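Local structure of D-aminoacyl-tRNA deacylase 1 (Homo sapiens, 2OKV) at residues B[115-119]-B[120-124]; B[44-47]-B[48-52]. The protein removes D-amino acids mischarged on tRNA, and glycine mischarged on tRNA(Ala), and may act as an ATPase in DNA replication. All blocks are in the same frame, centred on the assembly; numbering follows the deposited sequence.

In the fold
Both contacts are local, interaction 2 within a helix and interaction 1 round the turn after one, and they follow one another without nesting or crossing. Nearer the N terminus comes interaction 2, the last turns of helix 39-51, just before strand 53-55. Interaction 1 comes later. Through a short 3-10 turn it carries the chain from helix 99-116 to strand 122-124, an outer strand of the five-stranded mixed sheet. The two meet where the helices pack: the CD1 methyl of Leu50 lies 3.4 Å from CG2 of Thr116, and its CD2 methyl reaches CB of Tyr117. Interaction 2 is internal to helix 39-51, whose side chains pack on helix 99-116 and the sheet.

Interaction 1: B[115-119]-B[120-124]; sequences KTYRP and ELIKD
A short 3-10 turn links helix 99-116 to strand 122-124, and in it Arg118 O accepts the backbone N-H of Leu121 at 3.1 Å. The next bond runs from Ile122 N to Pro119 O, also 3.1 Å. In both bonds the donor sits well above the carbonyl plane, consistent with a tight 3-10 turn. Tyr117 has already left helical geometry. With CG beside its carbonyl carbon (chi1 -171°), its ring is turned toward Leu121 and Ile122. The CD1 methyl of Ile122 meets the ring edge, 3.8 Å from Tyr117 CD2. The side chains of Leu121 and Tyr117 cross at about a right angle, and Leu121 CD1 comes obliquely to the ring, 3.7 Å from Tyr117 CZ. The tyrosine hydroxyl is hydrogen-bonded to the carbonyl oxygen of Tyr72, just before strand 73-78, which holds the ring's outer end there. On the exposed side Arg118 and Glu120 run alongside each other. The guanidinium and carboxylate planes are 55° apart and the charged atoms do not touch, with Arg118 NH2 4.6 Å from Glu120 OE2. The glutamate chain bends at chi2 (-84°) and folds back, and Glu120 OE2 rests 3.3 Å from Arg118 CB.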
loop_
_atom_site.group_PDB
_atom_site.type_symbol
_atom_site.label_atom_id
_atom_site.label_comp_id
_atom_site.label_asym_id
_atom_site.label_seq_id
_atom_site.Cartn_x
_atom_site.Cartn_y
_atom_site.Cartn_z
ATOM N N LYS B 115 -2.196 21.105 -11.586
ATOM C CA LYS B 115 -3.068 22.162 -12.086
ATOM C C LYS B 115 -4.473 22.138 -11.464
ATOM O O LYS B 115 -5.127 23.182 -11.374
ATOM C CB LYS B 115 -3.102 22.191 -13.618
ATOM C CG LYS B 115 -4.238 21.439 -14.297
ATOM C CD LYS B 115 -4.301 21.864 -15.764
ATOM C CE LYS B 115 -4.851 20.771 -16.672
ATOM N NZ LYS B 115 -4.364 21.015 -18.072
ATOM N N THR B 116 -4.921 20.958 -11.037
ATOM C CA THR B 116 -6.239 20.793 -10.399
ATOM C C THR B 116 -6.190 21.162 -8.918
ATOM O O THR B 116 -7.202 21.573 -8.343
ATOM C CB THR B 116 -6.772 19.339 -10.571
ATOM O OG1 THR B 116 -6.849 19.031 -11.966
ATOM C CG2 THR B 116 -8.177 19.158 -9.951
ATOM N N TYR B 117 -5.023 20.970 -8.298
ATOM C CA TYR B 117 -4.792 21.292 -6.887
ATOM C C TYR B 117 -3.799 22.453 -6.784
ATOM O O TYR B 117 -3.978 23.476 -7.443
ATOM C CB TYR B 117 -4.290 20.043 -6.143
ATOM C CG TYR B 117 -4.210 20.149 -4.623
ATOM C CD1 TYR B 117 -4.890 21.164 -3.910
ATOM C CD2 TYR B 117 -3.468 19.219 -3.899
ATOM C CE1 TYR B 117 -4.814 21.235 -2.495
ATOM C CE2 TYR B 117 -3.384 19.277 -2.509
ATOM C CZ TYR B 117 -4.059 20.275 -1.815
ATOM O OH TYR B 117 -3.949 20.303 -0.446
ATOM N N ARG B 118 -2.762 22.299 -5.962
ATOM C CA ARG B 118 -1.707 23.307 -5.843
ATOM C C ARG B 118 -0.349 22.641 -6.126
ATOM O O ARG B 118 -0.001 21.646 -5.487
ATOM C CB ARG B 118 -1.716 23.947 -4.448
ATOM C CG ARG B 118 -3.018 24.672 -4.095
ATOM C CD ARG B 118 -2.923 25.450 -2.786
ATOM N NE ARG B 118 -4.199 26.101 -2.461
ATOM C CZ ARG B 118 -4.533 27.346 -2.805
ATOM N NH1 ARG B 118 -5.727 27.833 -2.458
ATOM N NH2 ARG B 118 -3.685 28.111 -3.492
ATOM N N PRO B 119 0.428 23.201 -7.074
ATOM C CA PRO B 119 1.693 22.581 -7.478
ATOM C C PRO B 119 2.659 22.364 -6.315
ATOM O O PRO B 119 3.308 21.318 -6.240
ATOM C CB PRO B 119 2.279 23.596 -8.472
ATOM C CG PRO B 119 1.097 24.368 -8.962
ATOM C CD PRO B 119 0.173 24.461 -7.797
ATOM N N GLU B 120 2.729 23.332 -5.403
ATOM C CA GLU B 120 3.704 23.310 -4.306
ATOM C C GLU B 120 3.425 22.252 -3.253
ATOM O O GLU B 120 4.308 21.918 -2.455
ATOM C CB GLU B 120 3.809 24.694 -3.644
ATOM C CG GLU B 120 2.601 25.089 -2.793
ATOM C CD GLU B 120 1.447 25.693 -3.587
ATOM O OE1 GLU B 120 1.560 25.841 -4.824
ATOM O OE2 GLU B 120 0.416 26.033 -2.957
ATOM N N LEU B 121 2.196 21.734 -3.247
ATOM C CA LEU B 121 1.794 20.693 -2.301
ATOM C C LEU B 121 1.854 19.288 -2.894
ATOM O O LEU B 121 1.468 18.303 -2.245
ATOM C CB LEU B 121 0.384 20.992 -1.779
ATOM C CG LEU B 121 0.182 22.362 -1.125
ATOM C CD1 LEU B 121 -1.299 22.583 -0.840
ATOM C CD2 LEU B 121 1.004 22.478 0.162
ATOM N N ILE B 122 2.331 19.196 -4.128
ATOM C CA ILE B 122 2.489 17.912 -4.822
ATOM C C ILE B 122 3.980 17.636 -4.988
ATOM O O ILE B 122 4.688 18.429 -5.610
ATOM C CB ILE B 122 1.819 17.915 -6.251
ATOM C CG1 ILE B 122 0.342 18.382 -6.214
ATOM C CG2 ILE B 122 2.034 16.573 -6.980
ATOM C CD1 ILE B 122 -0.623 17.445 -5.632
ATOM N N LYS B 123 4.429 16.512 -4.423
ATOM C CA LYS B 123 5.813 16.038 -4.519
ATOM C C LYS B 123 5.888 14.681 -5.230
ATOM O O LYS B 123 4.928 13.902 -5.237
ATOM C CB LYS B 123 6.434 15.914 -3.115
ATOM C CG LYS B 123 6.990 17.213 -2.518
ATOM C CD LYS B 123 5.902 18.211 -2.115
ATOM C CE LYS B 123 6.494 19.540 -1.616
ATOM N NZ LYS B 123 7.025 19.383 -0.221
ATOM N N ASP B 124 7.053 14.398 -5.803
ATOM C CA ASP B 124 7.252 13.227 -6.627
ATOM C C ASP B 124 8.468 12.445 -6.129
ATOM O O ASP B 124 9.360 13.000 -5.465
ATOM C CB ASP B 124 7.466 13.692 -8.083
ATOM C CG ASP B 124 7.557 12.543 -9.086
ATOM O OD1 ASP B 124 7.102 11.403 -8.806
ATOM O OD2 ASP B 124 8.081 12.800 -10.180
#

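Interaction 2: B[44-47]-B[48-52]; sequences HMVR and KILNL
Arg47 O is gripped twice by Asn51, near the C-terminal end of helix 39-51. The side-chain ND2 of Asn51 makes the shorter bond, 2.6 Å to Arg47 O. The backbone N of Asn51 gives the second, at 3.0 Å to Arg47 O, but it is more bent, with an N-H...O angle of 135°. The ND2 bond is straighter, at 161°, and the oxygen lies close to the amide plane. The ND2 bond limits the rotation of the Asn51 amide; the backbone bond belongs to the helix. With CG beside its own backbone N (chi1 -64°), the amide folds back over the preceding turn. Leu52 then leaves helical geometry.

Ordinary alpha-helical i to i+4 bonds precede this turn: Lys48 N to His44 O, Ile49 N to Met45 O and Leu50 N to Val46 O. The buried side chains follow the same spacing. Val46 and Leu50 lie side by side and point the same way, with CG1 of Val46 3.7 Å from CD1 of Leu50. Phe109 and Leu113 of helix 99-116 pack on this pair. Met45 crosses Ile49 at a slant, with Met45 CG 3.8 Å from Ile49 CD1, and both touch Leu145 of strand 141-146. Helix 39-51 thus packs on both helix 99-116 and strand 141-146. Asn51, at its end, also packs on Asn89 of the second subunit. Farther back, the Arg47 guanidinium folds over the imidazole of His44. Arg47 NH1 stands 3.9 Å above the plane of the His44 ring, over its centre.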
loop_
_atom_site.group_PDB
_atom_site.type_symbol
_atom_site.label_atom_id
_atom_site.label_comp_id
_atom_site.label_asym_id
_atom_site.label_seq_id
_atom_site.Cartn_x
_atom_site.Cartn_y
_atom_site.Cartn_z
ATOM N N HIS B 44 -9.726 10.835 -14.415
ATOM C CA HIS B 44 -10.578 10.207 -13.393
ATOM C C HIS B 44 -9.814 9.863 -12.113
ATOM O O HIS B 44 -10.307 10.092 -11.008
ATOM C CB HIS B 44 -11.276 8.973 -13.968
ATOM C CG HIS B 44 -12.469 9.287 -14.825
ATOM N ND1 HIS B 44 -12.437 10.213 -15.849
ATOM C CD2 HIS B 44 -13.725 8.785 -14.815
ATOM C CE1 HIS B 44 -13.623 10.269 -16.429
ATOM N NE2 HIS B 44 -14.422 9.410 -15.823
ATOM N N MET B 45 -8.603 9.332 -12.254
ATOM C CA MET B 45 -7.781 9.000 -11.087
ATOM C C MET B 45 -7.351 10.246 -10.298
ATOM O O MET B 45 -7.397 10.244 -9.065
ATOM C CB MET B 45 -6.564 8.159 -11.483
ATOM C CG MET B 45 -5.694 7.677 -10.306
ATOM S SD MET B 45 -6.590 6.671 -9.096
ATOM C CE MET B 45 -6.641 5.063 -9.886
ATOM N N VAL B 46 -6.951 11.303 -11.004
ATOM C CA VAL B 46 -6.657 12.584 -10.357
ATOM C C VAL B 46 -7.856 13.052 -9.493
ATOM O O VAL B 46 -7.696 13.371 -8.316
ATOM C CB VAL B 46 -6.309 13.660 -11.383
ATOM C CG1 VAL B 46 -6.314 15.042 -10.744
ATOM C CG2 VAL B 46 -4.929 13.371 -12.013
ATOM N N ARG B 47 -9.042 13.091 -10.094
ATOM C CA ARG B 47 -10.245 13.528 -9.372
ATOM C C ARG B 47 -10.498 12.685 -8.120
ATOM O O ARG B 47 -10.829 13.223 -7.051
ATOM C CB ARG B 47 -11.457 13.519 -10.296
ATOM C CG ARG B 47 -11.586 14.797 -11.111
ATOM C CD ARG B 47 -12.927 14.894 -11.845
ATOM N NE ARG B 47 -12.772 14.530 -13.258
ATOM C CZ ARG B 47 -13.312 13.453 -13.827
ATOM N NH1 ARG B 47 -14.076 12.623 -13.114
ATOM N NH2 ARG B 47 -13.092 13.210 -15.115
ATOM N N LYS B 48 -10.332 11.368 -8.239
ATOM C CA LYS B 48 -10.564 10.472 -7.100
ATOM C C LYS B 48 -9.577 10.704 -5.970
ATOM O O LYS B 48 -9.980 10.733 -4.804
ATOM C CB LYS B 48 -10.533 8.995 -7.517
ATOM C CG LYS B 48 -11.732 8.549 -8.359
ATOM C CD LYS B 48 -11.336 7.376 -9.244
ATOM C CE LYS B 48 -11.639 6.045 -8.611
ATOM N NZ LYS B 48 -13.004 5.596 -9.025
ATOM N N ILE B 49 -8.295 10.864 -6.313
ATOM C CA ILE B 49 -7.247 11.066 -5.305
ATOM C C ILE B 49 -7.525 12.364 -4.552
ATOM O O ILE B 49 -7.491 12.408 -3.315
ATOM C CB ILE B 49 -5.825 11.111 -5.940
ATOM C CG1 ILE B 49 -5.379 9.716 -6.378
ATOM C CG2 ILE B 49 -4.785 11.728 -4.986
ATOM C CD1 ILE B 49 -4.251 9.746 -7.408
ATOM N N LEU B 50 -7.824 13.418 -5.310
ATOM C CA LEU B 50 -7.989 14.749 -4.741
ATOM C C LEU B 50 -9.231 14.862 -3.872
ATOM O O LEU B 50 -9.271 15.656 -2.932
ATOM C CB LEU B 50 -8.018 15.809 -5.855
ATOM C CG LEU B 50 -6.665 16.076 -6.530
ATOM C CD1 LEU B 50 -6.836 17.080 -7.653
ATOM C CD2 LEU B 50 -5.649 16.603 -5.543
ATOM N N ASN B 51 -10.236 14.052 -4.185
ATOM C CA ASN B 51 -11.517 14.098 -3.478
ATOM C C ASN B 51 -11.734 12.997 -2.418
ATOM O O ASN B 51 -12.747 12.993 -1.700
ATOM C CB ASN B 51 -12.635 14.187 -4.516
ATOM C CG ASN B 51 -12.570 15.506 -5.323
ATOM O OD1 ASN B 51 -13.008 16.566 -4.837
ATOM N ND2 ASN B 51 -11.999 15.455 -6.552
ATOM N N LEU B 52 -10.759 12.094 -2.293
ATOM C CA LEU B 52 -10.825 10.981 -1.349
ATOM C C LEU B 52 -10.832 11.466 0.111
ATOM O O LEU B 52 -9.849 12.050 0.590
ATOM C CB LEU B 52 -9.624 10.059 -1.564
ATOM C CG LEU B 52 -9.616 8.554 -1.230
ATOM C CD1 LEU B 52 -8.292 8.162 -0.597
ATOM C CD2 LEU B 52 -10.788 8.056 -0.441
#